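Local coordinates for microcin B17-processing protein McbB (Escherichia coli str. K-12 substr. MG1655, PDB 6GRH) that is required to turn the inactive microcin B17 precursor into the active peptide antibiotic, and here assembles with its partner protein McbC, at residues V99-V104 against T139-H144; W95-I100 against F121-I126; E198-R203 against C280-I285; A167-Y172 against D181-P186; N14-E19 against V85-K90. All coordinates share one frame; numbering follows the deposited sequence.

Contact 1 of 5, residues V99-V104 against T139-H144; sequences VIISDV and TLIWLH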
# COMPACT_ATOMS: atom_id res chain seq x y z
N VAL B 99 21.57 22.09 13.99
CA VAL B 99 21.06 23.45 14.06
C VAL B 99 19.58 23.39 13.72
O VAL B 99 19.17 22.56 12.93
CB VAL B 99 21.78 24.44 13.12
CG1 VAL B 99 23.23 24.61 13.53
CG2 VAL B 99 21.74 24.04 11.66
N ILE B 100 18.79 24.26 14.33
CA ILE B 100 17.39 24.40 14.00
C ILE B 100 17.21 25.75 13.31
O ILE B 100 17.59 26.78 13.86
CB ILE B 100 16.49 24.30 15.23
CG1 ILE B 100 16.63 22.91 15.83
CG2 ILE B 100 15.03 24.57 14.85
CD1 ILE B 100 15.87 22.72 17.11
N ILE B 101 16.69 25.72 12.08
CA ILE B 101 16.39 26.93 11.31
C ILE B 101 14.87 27.02 11.26
O ILE B 101 14.18 26.03 10.92
CB ILE B 101 17.00 26.91 9.88
CG1 ILE B 101 18.53 26.76 9.93
CG2 ILE B 101 16.64 28.21 9.16
CD1 ILE B 101 19.26 26.70 8.60
N SER B 102 14.32 28.17 11.62
CA SER B 102 12.86 28.26 11.72
C SER B 102 12.32 29.64 11.50
O SER B 102 13.02 30.63 11.73
CB SER B 102 12.39 27.76 13.10
OG SER B 102 10.99 27.57 13.14
N ASP B 103 11.06 29.70 11.08
CA ASP B 103 10.30 30.95 11.06
C ASP B 103 9.66 31.26 12.39
O ASP B 103 9.13 32.35 12.57
CB ASP B 103 9.26 30.95 9.92
CG ASP B 103 8.13 29.90 10.07
OD1 ASP B 103 8.16 29.01 10.95
OD2 ASP B 103 7.20 29.94 9.23
N VAL B 104 9.71 30.32 13.35
CA VAL B 104 9.26 30.58 14.73
C VAL B 104 10.40 30.23 15.72
O VAL B 104 10.21 29.40 16.59
CB VAL B 104 7.94 29.83 15.10
CG1 VAL B 104 6.77 30.40 14.32
CG2 VAL B 104 8.03 28.33 14.86
N THR B 139 26.92 18.74 9.83
CA THR B 139 25.83 19.26 10.64
C THR B 139 24.50 18.76 10.12
O THR B 139 24.28 18.75 8.89
CB THR B 139 25.83 20.79 10.58
OG1 THR B 139 27.07 21.27 11.08
CG2 THR B 139 24.69 21.38 11.37
N LEU B 140 23.63 18.33 11.03
CA LEU B 140 22.22 18.07 10.71
C LEU B 140 21.44 19.39 10.79
O LEU B 140 21.44 20.06 11.83
CB LEU B 140 21.62 17.05 11.66
CG LEU B 140 20.13 16.66 11.51
CD1 LEU B 140 19.87 15.99 10.17
CD2 LEU B 140 19.72 15.75 12.64
N ILE B 141 20.82 19.78 9.70
CA ILE B 141 20.02 20.99 9.66
C ILE B 141 18.54 20.62 9.76
O ILE B 141 17.99 19.98 8.84
CB ILE B 141 20.29 21.80 8.37
CG1 ILE B 141 21.78 22.14 8.25
CG2 ILE B 141 19.40 23.04 8.33
CD1 ILE B 141 22.17 22.86 6.98
N TRP B 142 17.90 21.04 10.85
CA TRP B 142 16.48 20.89 11.02
C TRP B 142 15.79 22.18 10.62
O TRP B 142 15.99 23.21 11.25
CB TRP B 142 16.12 20.54 12.48
CG TRP B 142 14.69 20.06 12.60
CD1 TRP B 142 13.56 20.77 12.26
CD2 TRP B 142 14.25 18.78 13.03
NE1 TRP B 142 12.44 20.01 12.49
CE2 TRP B 142 12.83 18.77 12.93
CE3 TRP B 142 14.89 17.63 13.51
CZ2 TRP B 142 12.05 17.67 13.28
CZ3 TRP B 142 14.13 16.53 13.85
CH2 TRP B 142 12.71 16.56 13.73
N LEU B 143 14.97 22.14 9.55
CA LEU B 143 14.21 23.30 9.12
C LEU B 143 12.75 23.13 9.52
O LEU B 143 12.10 22.23 9.02
CB LEU B 143 14.33 23.47 7.62
CG LEU B 143 13.50 24.54 6.92
CD1 LEU B 143 13.78 25.94 7.44
CD2 LEU B 143 13.78 24.45 5.41
N HIS B 144 12.25 23.99 10.40
CA HIS B 144 10.89 23.89 10.89
C HIS B 144 10.13 25.13 10.46
O HIS B 144 10.52 26.24 10.81
CB HIS B 144 10.86 23.73 12.41
CG HIS B 144 9.48 23.77 12.99
ND1 HIS B 144 8.59 22.73 12.83
CD2 HIS B 144 8.83 24.74 13.66
CE1 HIS B 144 7.45 23.06 13.42
NE2 HIS B 144 7.58 24.25 13.96

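Contact 2 of 5, residues W95-I100 against F121-I126; sequences WVNSVI and FVSHII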
# COMPACT_ATOMS: atom_id res chain seq x y z
N TRP B 95 26.54 13.06 12.46
CA TRP B 95 26.47 14.51 12.47
C TRP B 95 26.98 14.95 13.83
O TRP B 95 26.46 14.53 14.87
CB TRP B 95 25.03 14.97 12.20
CG TRP B 95 24.54 14.37 10.95
CD1 TRP B 95 25.01 14.63 9.69
CD2 TRP B 95 23.58 13.34 10.81
NE1 TRP B 95 24.38 13.84 8.78
CE2 TRP B 95 23.49 13.04 9.45
CE3 TRP B 95 22.75 12.66 11.71
CZ2 TRP B 95 22.59 12.08 8.95
CZ3 TRP B 95 21.90 11.72 11.23
CH2 TRP B 95 21.81 11.43 9.87
N VAL B 96 28.00 15.78 13.81
CA VAL B 96 28.68 16.22 15.02
C VAL B 96 27.91 17.33 15.74
O VAL B 96 28.22 17.66 16.87
CB VAL B 96 30.11 16.71 14.73
CG1 VAL B 96 30.92 15.61 14.02
CG2 VAL B 96 30.15 18.01 13.93
N ASN B 97 26.93 17.91 15.05
CA ASN B 97 26.15 18.99 15.57
C ASN B 97 24.82 19.09 14.81
O ASN B 97 24.75 18.65 13.67
CB ASN B 97 26.97 20.24 15.30
CG ASN B 97 26.28 21.48 15.74
OD1 ASN B 97 26.22 22.46 15.00
ND2 ASN B 97 25.69 21.42 16.95
N SER B 98 23.80 19.63 15.47
CA SER B 98 22.55 20.03 14.85
C SER B 98 22.29 21.54 14.97
O SER B 98 22.74 22.19 15.92
CB SER B 98 21.40 19.27 15.50
OG SER B 98 21.44 17.89 15.18
N VAL B 99 21.57 22.09 13.99
CA VAL B 99 21.06 23.45 14.06
C VAL B 99 19.58 23.39 13.72
O VAL B 99 19.17 22.56 12.93
CB VAL B 99 21.78 24.44 13.12
CG1 VAL B 99 23.23 24.61 13.53
CG2 VAL B 99 21.74 24.04 11.66
N ILE B 100 18.79 24.26 14.33
CA ILE B 100 17.39 24.40 14.00
C ILE B 100 17.21 25.75 13.31
O ILE B 100 17.59 26.78 13.86
CB ILE B 100 16.49 24.30 15.23
CG1 ILE B 100 16.63 22.91 15.83
CG2 ILE B 100 15.03 24.57 14.85
CD1 ILE B 100 15.87 22.72 17.11
N PHE B 121 22.69 17.79 21.16
CA PHE B 121 23.53 18.99 20.94
C PHE B 121 22.96 19.82 19.79
O PHE B 121 23.09 19.43 18.62
CB PHE B 121 24.97 18.57 20.65
CG PHE B 121 25.95 19.73 20.40
CD1 PHE B 121 25.75 21.02 20.93
CD2 PHE B 121 27.13 19.49 19.67
CE1 PHE B 121 26.68 22.03 20.70
CE2 PHE B 121 28.05 20.50 19.43
CZ PHE B 121 27.84 21.78 19.95
N VAL B 122 22.27 20.90 20.12
CA VAL B 122 21.82 21.88 19.12
C VAL B 122 22.67 23.11 19.36
O VAL B 122 22.58 23.71 20.43
CB VAL B 122 20.34 22.26 19.31
CG1 VAL B 122 19.93 23.34 18.31
CG2 VAL B 122 19.45 21.04 19.19
N SER B 123 23.49 23.47 18.38
CA SER B 123 24.43 24.59 18.54
C SER B 123 23.77 25.95 18.40
O SER B 123 24.16 26.88 19.08
CB SER B 123 25.61 24.50 17.57
OG SER B 123 25.16 24.36 16.25
N HIS B 124 22.79 26.06 17.51
CA HIS B 124 22.19 27.35 17.21
C HIS B 124 20.74 27.19 16.82
O HIS B 124 20.40 26.21 16.14
CB HIS B 124 22.91 28.01 16.05
CG HIS B 124 24.33 28.38 16.35
ND1 HIS B 124 25.40 27.59 15.99
CD2 HIS B 124 24.85 29.45 17.00
CE1 HIS B 124 26.52 28.17 16.39
NE2 HIS B 124 26.21 29.30 17.00
N ILE B 125 19.91 28.14 17.25
CA ILE B 125 18.58 28.35 16.71
C ILE B 125 18.67 29.53 15.74
O ILE B 125 19.04 30.63 16.13
CB ILE B 125 17.53 28.68 17.80
CG1 ILE B 125 17.58 27.65 18.92
CG2 ILE B 125 16.12 28.72 17.20
CD1 ILE B 125 17.39 26.20 18.51
N ILE B 126 18.36 29.31 14.48
CA ILE B 126 18.52 30.33 13.46
C ILE B 126 17.15 30.79 12.93
O ILE B 126 16.29 29.97 12.57
CB ILE B 126 19.41 29.81 12.32
CG1 ILE B 126 20.77 29.40 12.86
CG2 ILE B 126 19.58 30.88 11.24
CD1 ILE B 126 21.51 28.41 12.00
O HOH W 1 22.47 17.00 17.53

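Contact 3 of 5, residues E198-R203 against C280-I285; sequences ERWLSR and CKEPVI. With SO4 (sulfate ion), chain G.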
# COMPACT_ATOMS: atom_id res chain seq x y z
N GLU B 198 5.47 15.80 -2.41
CA GLU B 198 4.76 15.23 -3.56
C GLU B 198 4.07 13.90 -3.24
O GLU B 198 2.97 13.63 -3.72
CB GLU B 198 5.70 15.08 -4.75
CG GLU B 198 6.14 16.44 -5.30
CD GLU B 198 5.00 17.28 -5.88
OE1 GLU B 198 4.02 16.67 -6.37
OE2 GLU B 198 5.11 18.54 -5.86
N ARG B 199 4.71 13.06 -2.44
CA ARG B 199 4.06 11.84 -1.94
C ARG B 199 2.78 12.18 -1.14
O ARG B 199 1.73 11.57 -1.38
CB ARG B 199 5.03 11.00 -1.11
CG ARG B 199 4.49 9.66 -0.63
CD ARG B 199 4.44 8.65 -1.75
NE ARG B 199 3.91 7.36 -1.32
CZ ARG B 199 2.62 7.00 -1.30
NH1 ARG B 199 1.63 7.84 -1.66
NH2 ARG B 199 2.31 5.78 -0.90
N TRP B 200 2.85 13.16 -0.24
CA TRP B 200 1.67 13.52 0.58
C TRP B 200 0.59 14.23 -0.24
O TRP B 200 -0.61 13.96 -0.06
CB TRP B 200 2.03 14.37 1.80
CG TRP B 200 3.21 13.88 2.63
CD1 TRP B 200 4.17 14.67 3.19
CD2 TRP B 200 3.56 12.53 2.96
NE1 TRP B 200 5.08 13.90 3.85
CE2 TRP B 200 4.74 12.59 3.73
CE3 TRP B 200 2.99 11.27 2.68
CZ2 TRP B 200 5.36 11.45 4.24
CZ3 TRP B 200 3.62 10.13 3.18
CH2 TRP B 200 4.80 10.23 3.95
N LEU B 201 0.99 15.13 -1.14
CA LEU B 201 0.00 15.81 -2.00
C LEU B 201 -0.77 14.84 -2.91
O LEU B 201 -1.99 15.01 -3.09
CB LEU B 201 0.62 16.96 -2.79
CG LEU B 201 1.11 18.12 -1.90
CD1 LEU B 201 1.82 19.14 -2.76
CD2 LEU B 201 0.01 18.79 -1.11
N SER B 202 -0.07 13.85 -3.45
CA SER B 202 -0.67 12.76 -4.22
C SER B 202 -1.67 11.95 -3.41
O SER B 202 -2.80 11.74 -3.85
CB SER B 202 0.42 11.82 -4.77
OG SER B 202 0.89 10.89 -3.79
N ARG B 203 -1.26 11.49 -2.23
CA ARG B 203 -2.14 10.74 -1.31
C ARG B 203 -3.40 11.53 -0.93
O ARG B 203 -4.47 10.93 -0.78
CB ARG B 203 -1.41 10.26 -0.05
CG ARG B 203 -2.31 9.69 1.05
CD ARG B 203 -1.51 9.10 2.21
NE ARG B 203 -0.75 7.92 1.76
CZ ARG B 203 0.35 7.45 2.34
NH1 ARG B 203 0.89 8.04 3.40
NH2 ARG B 203 0.95 6.37 1.82
N CYS B 280 2.49 7.93 12.13
CA CYS B 280 2.74 6.96 11.07
C CYS B 280 4.10 7.23 10.46
O CYS B 280 4.36 8.32 9.95
CB CYS B 280 1.67 7.03 9.98
SG CYS B 280 2.01 5.96 8.56
N LYS B 281 4.97 6.22 10.55
CA LYS B 281 6.34 6.29 10.09
C LYS B 281 6.51 5.46 8.81
O LYS B 281 6.26 4.25 8.82
CB LYS B 281 7.28 5.78 11.19
CG LYS B 281 7.13 6.51 12.50
CD LYS B 281 8.12 6.02 13.55
CE LYS B 281 8.34 7.09 14.61
NZ LYS B 281 9.52 6.80 15.46
N GLU B 282 6.95 6.11 7.73
CA GLU B 282 6.84 5.60 6.37
C GLU B 282 8.03 6.03 5.52
O GLU B 282 8.33 7.21 5.47
CB GLU B 282 5.53 6.14 5.73
CG GLU B 282 5.13 5.50 4.42
CD GLU B 282 3.74 5.90 3.90
OE1 GLU B 282 3.07 6.78 4.51
OE2 GLU B 282 3.28 5.32 2.88
N PRO B 283 8.70 5.08 4.83
CA PRO B 283 9.76 5.48 3.91
C PRO B 283 9.13 5.94 2.60
O PRO B 283 8.23 5.28 2.12
CB PRO B 283 10.56 4.18 3.73
CG PRO B 283 9.54 3.07 3.92
CD PRO B 283 8.42 3.63 4.77
N VAL B 284 9.56 7.07 2.06
CA VAL B 284 9.03 7.52 0.75
C VAL B 284 10.05 7.21 -0.34
O VAL B 284 11.23 7.20 -0.08
CB VAL B 284 8.62 9.01 0.74
CG1 VAL B 284 7.82 9.35 2.00
CG2 VAL B 284 9.81 9.92 0.58
N ILE B 285 9.57 7.00 -1.54
CA ILE B 285 10.42 6.85 -2.71
C ILE B 285 10.87 8.22 -3.24
O ILE B 285 10.27 9.25 -2.93
CB ILE B 285 9.74 6.02 -3.84
CG1 ILE B 285 8.51 6.72 -4.40
CG2 ILE B 285 9.35 4.64 -3.31
CD1 ILE B 285 7.96 6.07 -5.65
S SO4 G . -1.38 5.83 -1.27
O1 SO4 G . -2.43 6.01 -0.24
O2 SO4 G . -1.91 5.10 -2.45
O3 SO4 G . -0.94 7.17 -1.72
O4 SO4 G . -0.28 5.05 -0.67
O HOH W 2 6.57 6.08 -1.19
O HOH W 3 4.21 4.03 0.76
O HOH W 4 5.53 6.38 1.12

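Contact 4 of 5, residues A167-Y172 against D181-P186; sequences AFIQSY and DGVYSP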
# COMPACT_ATOMS: atom_id res chain seq x y z
N ALA B 167 23.23 16.99 6.38
CA ALA B 167 21.93 16.37 6.17
C ALA B 167 20.86 17.35 6.61
O ALA B 167 21.14 18.29 7.35
CB ALA B 167 21.81 15.04 6.91
N PHE B 168 19.64 17.12 6.14
CA PHE B 168 18.52 17.99 6.43
C PHE B 168 17.34 17.17 6.92
O PHE B 168 17.13 16.03 6.45
CB PHE B 168 18.03 18.73 5.18
CG PHE B 168 19.08 19.50 4.45
CD1 PHE B 168 19.97 18.85 3.58
CD2 PHE B 168 19.18 20.85 4.61
CE1 PHE B 168 20.93 19.56 2.88
CE2 PHE B 168 20.13 21.58 3.91
CZ PHE B 168 21.00 20.93 3.04
N ILE B 169 16.56 17.79 7.81
CA ILE B 169 15.23 17.32 8.16
C ILE B 169 14.36 18.54 8.03
O ILE B 169 14.81 19.63 8.33
CB ILE B 169 15.17 16.78 9.60
CG1 ILE B 169 15.94 15.47 9.65
CG2 ILE B 169 13.73 16.57 10.07
CD1 ILE B 169 16.29 15.00 11.03
N GLN B 170 13.16 18.35 7.51
CA GLN B 170 12.20 19.42 7.34
C GLN B 170 10.94 19.05 8.06
O GLN B 170 10.46 17.91 7.93
CB GLN B 170 11.85 19.66 5.87
CG GLN B 170 13.01 19.94 4.94
CD GLN B 170 13.82 18.72 4.51
OE1 GLN B 170 15.02 18.83 4.28
NE2 GLN B 170 13.17 17.59 4.33
N SER B 171 10.35 20.02 8.75
CA SER B 171 9.07 19.82 9.41
C SER B 171 8.12 20.99 9.15
O SER B 171 8.53 22.12 8.98
CB SER B 171 9.26 19.53 10.91
OG SER B 171 9.80 20.64 11.60
N TYR B 172 6.84 20.67 9.05
CA TYR B 172 5.83 21.59 8.51
C TYR B 172 4.45 20.94 8.73
O TYR B 172 4.37 19.77 9.14
CB TYR B 172 6.10 21.88 7.00
CG TYR B 172 6.21 20.64 6.17
CD1 TYR B 172 7.40 19.94 6.09
CD2 TYR B 172 5.09 20.11 5.54
CE1 TYR B 172 7.50 18.78 5.37
CE2 TYR B 172 5.18 18.93 4.82
CZ TYR B 172 6.37 18.28 4.74
OH TYR B 172 6.45 17.11 4.06
N ASP B 181 9.86 15.11 7.63
CA ASP B 181 10.41 14.36 6.53
C ASP B 181 11.48 13.40 7.02
O ASP B 181 12.08 13.57 8.09
CB ASP B 181 11.01 15.28 5.45
CG ASP B 181 9.97 16.10 4.73
OD1 ASP B 181 8.74 15.76 4.79
OD2 ASP B 181 10.39 17.12 4.10
N GLY B 182 11.72 12.36 6.24
CA GLY B 182 12.91 11.54 6.41
C GLY B 182 14.16 12.39 6.29
O GLY B 182 14.14 13.49 5.76
N VAL B 183 15.27 11.83 6.74
CA VAL B 183 16.51 12.55 6.69
C VAL B 183 16.95 12.61 5.25
O VAL B 183 17.07 11.58 4.60
CB VAL B 183 17.60 11.86 7.52
CG1 VAL B 183 18.91 12.62 7.37
CG2 VAL B 183 17.21 11.79 8.99
N TYR B 184 17.16 13.82 4.75
CA TYR B 184 17.79 14.08 3.47
C TYR B 184 19.31 14.25 3.59
O TYR B 184 19.79 15.29 4.04
CB TYR B 184 17.17 15.32 2.82
CG TYR B 184 17.82 15.71 1.52
CD1 TYR B 184 18.20 14.75 0.57
CD2 TYR B 184 18.06 17.05 1.22
CE1 TYR B 184 18.83 15.11 -0.62
CE2 TYR B 184 18.68 17.43 0.04
CZ TYR B 184 19.06 16.47 -0.87
OH TYR B 184 19.67 16.90 -2.01
N SER B 185 20.04 13.24 3.13
CA SER B 185 21.50 13.22 3.16
C SER B 185 21.99 13.03 1.74
O SER B 185 21.82 11.94 1.18
CB SER B 185 22.00 12.08 4.03
OG SER B 185 23.40 11.85 3.83
N PRO B 186 22.60 14.08 1.15
CA PRO B 186 23.16 13.87 -0.17
C PRO B 186 24.21 12.77 -0.21
O PRO B 186 24.22 11.98 -1.16
CB PRO B 186 23.75 15.23 -0.53
CG PRO B 186 22.91 16.20 0.24
CD PRO B 186 22.51 15.51 1.49
O HOH W 5 13.72 14.69 3.20

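Contact 5 of 5, residues N14-E19 against V85-K90; sequences NILPFE and VINKTK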
# COMPACT_ATOMS: atom_id res chain seq x y z
N ASN B 14 26.21 8.71 29.46
CA ASN B 14 24.88 9.34 29.32
C ASN B 14 24.09 9.07 30.58
O ASN B 14 24.07 7.94 31.04
CB ASN B 14 24.12 8.75 28.13
CG ASN B 14 24.95 8.74 26.87
OD1 ASN B 14 25.31 7.67 26.35
ND2 ASN B 14 25.34 9.90 26.44
N ILE B 15 23.49 10.11 31.16
CA ILE B 15 22.59 9.97 32.31
C ILE B 15 21.17 9.77 31.78
O ILE B 15 20.67 10.58 31.00
CB ILE B 15 22.69 11.17 33.28
CG1 ILE B 15 24.13 11.33 33.76
CG2 ILE B 15 21.79 11.00 34.49
CD1 ILE B 15 24.38 12.61 34.53
N LEU B 16 20.53 8.68 32.21
CA LEU B 16 19.23 8.27 31.68
C LEU B 16 18.14 8.81 32.58
O LEU B 16 18.42 9.33 33.63
CB LEU B 16 19.17 6.74 31.56
CG LEU B 16 20.28 6.11 30.72
CD1 LEU B 16 20.36 4.60 30.88
CD2 LEU B 16 20.09 6.47 29.25
N PRO B 17 16.87 8.71 32.16
CA PRO B 17 15.81 9.22 33.05
C PRO B 17 15.65 8.40 34.33
O PRO B 17 15.56 7.17 34.27
CB PRO B 17 14.54 9.10 32.19
CG PRO B 17 15.04 9.12 30.78
CD PRO B 17 16.32 8.32 30.86
N PHE B 18 15.60 9.08 35.47
CA PHE B 18 15.33 8.42 36.74
C PHE B 18 14.88 9.42 37.78
O PHE B 18 15.03 10.63 37.59
CB PHE B 18 16.56 7.65 37.23
CG PHE B 18 17.67 8.53 37.74
CD1 PHE B 18 18.56 9.12 36.86
CD2 PHE B 18 17.82 8.77 39.10
CE1 PHE B 18 19.60 9.93 37.32
CE2 PHE B 18 18.86 9.56 39.56
CZ PHE B 18 19.74 10.15 38.67
N GLU B 19 14.29 8.92 38.87
CA GLU B 19 14.07 9.73 40.06
C GLU B 19 14.65 9.00 41.27
O GLU B 19 14.74 7.77 41.29
CB GLU B 19 12.58 10.05 40.30
CG GLU B 19 11.86 10.84 39.20
CD GLU B 19 12.33 12.29 39.04
OE1 GLU B 19 12.78 12.93 40.03
OE2 GLU B 19 12.29 12.80 37.90
N VAL B 85 20.57 3.91 35.36
CA VAL B 85 20.85 5.30 35.72
C VAL B 85 21.74 5.94 34.65
O VAL B 85 21.53 7.10 34.29
CB VAL B 85 21.51 5.44 37.10
CG1 VAL B 85 21.73 6.91 37.45
CG2 VAL B 85 20.67 4.80 38.19
N ILE B 86 22.74 5.20 34.18
CA ILE B 86 23.65 5.67 33.14
C ILE B 86 23.85 4.59 32.07
O ILE B 86 23.55 3.41 32.30
CB ILE B 86 25.04 6.11 33.69
CG1 ILE B 86 25.91 4.91 34.09
CG2 ILE B 86 24.89 7.09 34.85
CD1 ILE B 86 27.23 5.28 34.73
N ASN B 87 24.33 4.98 30.89
CA ASN B 87 24.98 4.01 30.02
C ASN B 87 26.23 4.59 29.40
O ASN B 87 26.45 5.79 29.48
CB ASN B 87 24.03 3.39 28.98
CG ASN B 87 23.56 4.35 27.93
OD1 ASN B 87 22.56 4.09 27.26
ND2 ASN B 87 24.26 5.45 27.74
N LYS B 88 27.06 3.72 28.85
CA LYS B 88 28.29 4.13 28.23
C LYS B 88 28.21 3.87 26.72
O LYS B 88 27.97 2.74 26.31
CB LYS B 88 29.45 3.38 28.87
CG LYS B 88 30.79 4.06 28.69
CD LYS B 88 31.90 3.42 29.52
N THR B 89 28.38 4.89 25.90
CA THR B 89 28.39 4.70 24.44
C THR B 89 29.78 4.94 23.87
O THR B 89 30.58 5.69 24.44
CB THR B 89 27.34 5.57 23.72
OG1 THR B 89 27.29 6.88 24.29
CG2 THR B 89 25.94 4.90 23.81
N LYS B 90 30.06 4.27 22.76
CA LYS B 90 31.40 4.28 22.14
C LYS B 90 31.45 4.96 20.77
O LYS B 90 32.51 5.37 20.33
CB LYS B 90 31.90 2.85 22.01

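Contact 1 of 5, residues V99-V104 against T139-H144
The imidazole of H144 is met at its edge, where S102 OG and V104 CG2 both lie close to the ring plane beside CD2; the methyl carbon V104 CG2 is 3.9 Å from H144 CD2. The W142 indole, with H144 N in plane at its edge, swings away from residues 99-104, so that it is W142 CB that rests alongside I100 CG1, at 4.1 Å. Both rings then reach a common partner in the next strand, since H144 ND1 and W142 NE1 each bond to S171 OG. S102 OG donates to H144 O (2.7 Å) from above the carbonyl plane, 35° out of it, and accepts from V104 N, an ST turn that closes the strand end. Four backbone bonds in parallel register precede it, the shortest from I101 N to W142 O at 2.7 Å. On the other sheet face V99 CG2 lies beside I141 CG1, and I101 CD1 meets I141 CG2 at 3.7 Å. Helix 150-160 packs over this aliphatic face through F160, V153 and I156, whereas helix 236-254 covers W142. Within the sheet, strand 97-102 lies between strands 139-144 and 122-127.

Contact 2 of 5, residues W95-I100 against F121-I126
N97 and F121 meet amide to ring: N97 ND2 stands 3.5 Å above the F121 plane, over its centre, while V96 O lies near the ring plane at its edge. With N97 CG opposite its own backbone N (chi1 178°), the same amide turns OD1 to S123, whose OG donates a short 2.5 Å bond to N97 OD1. That hydroxyl arrives in the carbonyl plane, on a lone pair, with a C=O...donor angle of 109°. Further along, I100 and I125 run side by side and point the same way (I100 CB to I125 CD1 3.9 Å), and V122 slants across I100. The backbone ladder slips at S123: S123 N binds S98 O at 2.9 Å, but I100 N then takes H124 O at 3.1 Å. One extra residue in the edge strand, consistent with a parallel beta bulge, explains this. The two strands belong to a beta-alpha-beta unit whose helix 111-115 places W115 on I100 and R112 on V122 and I125; across strand 97-102 lies strand 139-144.

Contact 3 of 5, residues E198-R203 against C280-I285
R203 and E282 form an end-on, two-pronged salt bridge between helix 193-204 and strand 279-282, outermost in the sheet within this chain: R203 NH1 donates to E282 OE1 and R203 NH2 to E282 OE2, each at 2.8 Å. Both oxygens use their syn lone pairs, and guanidinium and carboxylate are nearly coplanar, 11° apart. R199 adds a charge-only pairing, its NH2 a long 3.9 Å from E282 OE2, an oxygen well out of the guanidinium plane. Anion binding comes next. A sulfate sits at the edges of both guanidinium groups; R199 NH1 bonds to sulfate O3 at 2.7 Å and R199 NH2 to sulfate O4 at the same length, while R203 NH2 shares that O4 at 3.1 Å and R203 NE bonds to sulfate O1. R199 leaves the helix with CG opposite the backbone N (chi1 -176°) and bends at chi2, which brings its head beside that of R203. Water mediates a third set: one molecule links R199 NH2 to E282 OE2, another R199 NE to I285 N. The main apolar contact is between W200 and V284, whose side chains cross at about a right angle, W200 CH2 lying 3.7 Å from V284 CG1; E282 OE1 lies near the plane at the edge of the same indole. The sulfate probably comes from the crystallisation liquor, yet its four bonds indicate a cluster suited to an anion, in which E282 probably offsets charge and fixes the plane of R203.

Contact 4 of 5, residues A167-Y172 against D181-P186
D181 is gripped by two side chains of strand 167-174, one to each carboxylate oxygen. Y172 OH donates to D181 OD1 at 2.8 Å on the syn lone pair, with the carboxylate at the edge of the tyrosine ring and the two planes 66° apart. Q170 NE2 gives 2.8 Å to D181 OD2 on its anti lone pair; a bend at chi2 (78°) brings the amide round to it. The backbone adds D181 N to Q170 O at 2.9 Å. Farther along, F168 and Y184 make a single antiparallel hydrogen-bonded pair, with both N...O separations, F168 N to Y184 O and Y184 N to F168 O, at 2.8 Å. Their rings are near parallel but slid apart so that they barely overlap, with F168 CD1 and Y184 CD2 touching at 3.5 Å. V183 packs against A167 and I169, and a water joins Q170 NE2 to G182 O. Residues 181-186 thus lay the loop between strand 177-180 and helix 193-204 along strand 167-174. In the next shell Y157 holds Q170 OE1, E161 takes Y184 OH, and Y184 touches the zinc ligand C192, its side chain about 6 Å from the metal. Q170 and H193 both bond to D181 OD2, and Y172 to OD1, which probably helps to offset the cost of burying the carboxylate and would favour its anionic form; Q170 N, by contrast, is buried without a partner.

Contact 5 of 5, residues N14-E19 against V85-K90
N14 and N87 form an antiparallel hydrogen-bonded pair, N14 N to N87 O at 2.9 Å and N87 N to N14 O at 3.0 Å, and beyond the I15-I86 pair L16 N reaches V85 O at 2.8 Å. N14 OD1 collects two side-chain donors. T89 OG1 comes in the carbonyl plane on a lone pair, 3.0 Å from N14 OD1; N87 ND2 offers a weak, bent bond (122° at the hydrogen), the two amides standing 84° apart. Strand 13-23, which also pairs with 26-31 and 56-57, is the hub of the N-terminal antiparallel sheet; with helices 41-52, 59-68 and 73-82 it makes up a domain probably of the RiPP recognition element type. V85 CG1 lies over one face of the F18 ring in a CH-pi contact, 4.0 Å from the centroid and set toward the rim. F18 CG sits between backbone N and carbonyl carbon (chi1 73°), turning the ring to V85. L16 lays CD1 on the I86 backbone and crosses N87 at about a right angle. L50 of helix 41-52 packs against I15, F18 and V85 alike, and T89 touches E40 of the McbC chain.

Contacts 1 and 2 share V99 and I100, being the two sides of strand 97-102, and S102 N to I126 O (2.8 Å) ties them together. Contact 4 continues the same sheet: L143 N lies 2.8 Å from I169 O, a probable hydrogen bond, and W95 NE1 comes within 3.4 Å of A167 CB. Contact 3 adjoins contact 4 where W200 CD1 lies 3.5 Å from Y172 OH. The zinc ion, held by C192, C195, C290 and C292, is near this end, about 8 Å from the V284 side chain. Contact 5 stands apart in the N-terminal domain, its centre about 22 Å from that of contact 2 and about 35 Å from that of contact 3.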